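Phosphoglycerate dehydrogenase (Lactobacillus plantarum, PDB 3EVT) probably catalyses the NAD-dependent oxidation of 3-phosphoglycerate to 3-phosphohydroxypyruvate, the first step of serine synthesis. Local coordinates at residues Q139-G144 with D187-A192. Residues are numbered along the deposited sequence; the frame is centred on the assembly and turned at random.
Sequences QLLIYG and DALATA
Tyr143 meets Leu189 with the hydroxyl end of its ring rather than with a ring face: OH lies 3.6 Å from Leu189 CD2, and the two side chains cross at about a right angle. The ring also pairs edge-to-face with Phe209, while Ile195 and Leu199 touch the tyrosine from the sheet and a loop. The second flat group, the amide of Gln139, works through water. Its NE2 gives a weak hydrogen bond of 3.3 Å to water 1, which donates to Ala188 O and pairs with Thr191 OG1 at 2.9 Å, bridging strand to helix end. The chain bends at chi2 (-89°), turning the amide off the line of CB and CG; CG itself rests 3.4 Å from Thr191 O.

Between these groups Leu141 supplies the apolar centre. With CG anti to the backbone N (chi1 176°), its fork reaches the helix: CD1 packs on Ala188 CB at 3.9 Å, CD2 meets Leu189 CD2, and CB abuts Ala192 CB at 4.0 Å. Replacing Leu189 with an alanine would probably open a gap beside Leu141 CD2 and take the methyl contact away from the Tyr143 hydroxyl.

The case illustrates how a Rossmann-type sheet is covered on both faces. The axes of helical residues 187-191 and strand 139-143 come within 8.7 Å; helix 186-191 leads into the adjacent parallel strand 194-197, completing a beta-alpha-beta crossover from strand 178-181. Leu140 and Ile142 face the other way, onto helix 147-158, which follows the probable nucleotide-binding glycine turn begun by Gly144; strand 162-167 flanks strand 139-143 on its remaining side.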
loop_
_atom_site.group_PDB
_atom_site.type_symbol
_atom_site.label_atom_id
_atom_site.label_comp_id
_atom_site.label_asym_id
_atom_site.label_seq_id
_atom_site.Cartn_x
_atom_site.Cartn_y
_atom_site.Cartn_z
ATOM N N GLN A 139 -4.688 -3.507 13.225
ATOM C CA GLN A 139 -3.701 -4.523 13.589
ATOM C C GLN A 139 -3.754 -5.687 12.639
ATOM O O GLN A 139 -4.798 -6.281 12.403
ATOM C CB GLN A 139 -3.931 -5.116 14.976
ATOM C CG GLN A 139 -4.248 -4.140 16.033
ATOM C CD GLN A 139 -3.004 -3.640 16.693
ATOM O OE1 GLN A 139 -2.975 -2.523 17.243
ATOM N NE2 GLN A 139 -1.944 -4.456 16.635
ATOM N N LEU A 140 -2.595 -6.018 12.114
ATOM C CA LEU A 140 -2.402 -7.171 11.266
ATOM C C LEU A 140 -1.554 -8.203 12.049
ATOM O O LEU A 140 -0.433 -7.930 12.436
ATOM C CB LEU A 140 -1.666 -6.719 10.009
ATOM C CG LEU A 140 -1.218 -7.800 9.028
ATOM C CD1 LEU A 140 -2.443 -8.587 8.594
ATOM C CD2 LEU A 140 -0.470 -7.233 7.799
ATOM N N LEU A 141 -2.105 -9.393 12.231
ATOM C CA LEU A 141 -1.380 -10.521 12.778
ATOM C C LEU A 141 -0.996 -11.524 11.667
ATOM O O LEU A 141 -1.863 -12.126 11.006
ATOM C CB LEU A 141 -2.266 -11.189 13.862
ATOM C CG LEU A 141 -1.651 -12.474 14.484
ATOM C CD1 LEU A 141 -0.282 -12.199 15.167
ATOM C CD2 LEU A 141 -2.654 -13.062 15.471
ATOM N N ILE A 142 0.301 -11.721 11.445
ATOM C CA ILE A 142 0.772 -12.691 10.412
ATOM C C ILE A 142 1.524 -13.876 11.047
ATOM O O ILE A 142 2.458 -13.685 11.802
ATOM C CB ILE A 142 1.753 -12.031 9.382
ATOM C CG1 ILE A 142 1.215 -10.669 8.875
ATOM C CG2 ILE A 142 2.130 -13.014 8.207
ATOM C CD1 ILE A 142 2.328 -9.782 8.141
ATOM N N TYR A 143 1.082 -15.084 10.715
ATOM C CA TYR A 143 1.732 -16.329 11.070
ATOM C C TYR A 143 2.708 -16.703 9.972
ATOM O O TYR A 143 2.297 -17.010 8.830
ATOM C CB TYR A 143 0.675 -17.460 11.213
ATOM C CG TYR A 143 -0.196 -17.394 12.469
ATOM C CD1 TYR A 143 -0.016 -18.323 13.513
ATOM C CD2 TYR A 143 -1.218 -16.438 12.599
ATOM C CE1 TYR A 143 -0.814 -18.296 14.640
ATOM C CE2 TYR A 143 -2.019 -16.389 13.728
ATOM C CZ TYR A 143 -1.802 -17.337 14.755
ATOM O OH TYR A 143 -2.565 -17.308 15.908
ATOM N N GLY A 144 3.997 -16.681 10.313
ATOM C CA GLY A 144 5.031 -16.880 9.316
ATOM C C GLY A 144 5.802 -15.598 9.124
ATOM O O GLY A 144 5.294 -14.637 8.509
ATOM N N ASP A 187 -2.960 -12.871 23.173
ATOM C CA ASP A 187 -3.202 -11.430 23.234
ATOM C C ASP A 187 -3.351 -10.793 21.844
ATOM O O ASP A 187 -4.228 -9.952 21.623
ATOM C CB ASP A 187 -2.105 -10.749 24.009
ATOM C CG ASP A 187 -2.214 -11.017 25.500
ATOM O OD1 ASP A 187 -3.343 -10.920 26.046
ATOM O OD2 ASP A 187 -1.182 -11.294 26.126
ATOM N N ALA A 188 -2.476 -11.203 20.933
ATOM C CA ALA A 188 -2.460 -10.748 19.559
ATOM C C ALA A 188 -3.739 -11.127 18.859
ATOM O O ALA A 188 -4.328 -10.305 18.139
ATOM C CB ALA A 188 -1.290 -11.333 18.856
ATOM N N LEU A 189 -4.204 -12.351 19.104
ATOM C CA LEU A 189 -5.525 -12.801 18.627
ATOM C C LEU A 189 -6.709 -11.999 19.138
ATOM O O LEU A 189 -7.722 -11.903 18.436
ATOM C CB LEU A 189 -5.784 -14.270 18.999
ATOM C CG LEU A 189 -4.934 -15.260 18.244
ATOM C CD1 LEU A 189 -4.835 -16.558 19.030
ATOM C CD2 LEU A 189 -5.478 -15.451 16.803
ATOM N N ALA A 190 -6.628 -11.501 20.380
ATOM C CA ALA A 190 -7.704 -10.651 20.942
ATOM C C ALA A 190 -7.771 -9.250 20.301
ATOM O O ALA A 190 -8.857 -8.715 20.076
ATOM C CB ALA A 190 -7.607 -10.555 22.498
ATOM N N THR A 191 -6.629 -8.653 20.000
ATOM C CA THR A 191 -6.644 -7.318 19.366
ATOM C C THR A 191 -6.539 -7.276 17.807
ATOM O O THR A 191 -6.678 -6.201 17.212
ATOM C CB THR A 191 -5.535 -6.467 19.950
ATOM O OG1 THR A 191 -4.295 -7.127 19.700
ATOM C CG2 THR A 191 -5.708 -6.331 21.498
ATOM N N ALA A 192 -6.290 -8.417 17.141
ATOM C CA ALA A 192 -6.213 -8.459 15.651
ATOM C C ALA A 192 -7.428 -7.954 14.868
ATOM O O ALA A 192 -8.550 -8.411 15.076
ATOM C CB ALA A 192 -5.819 -9.861 15.153
HETATM O O HOH W 1 -3.195 -7.454 17.005
#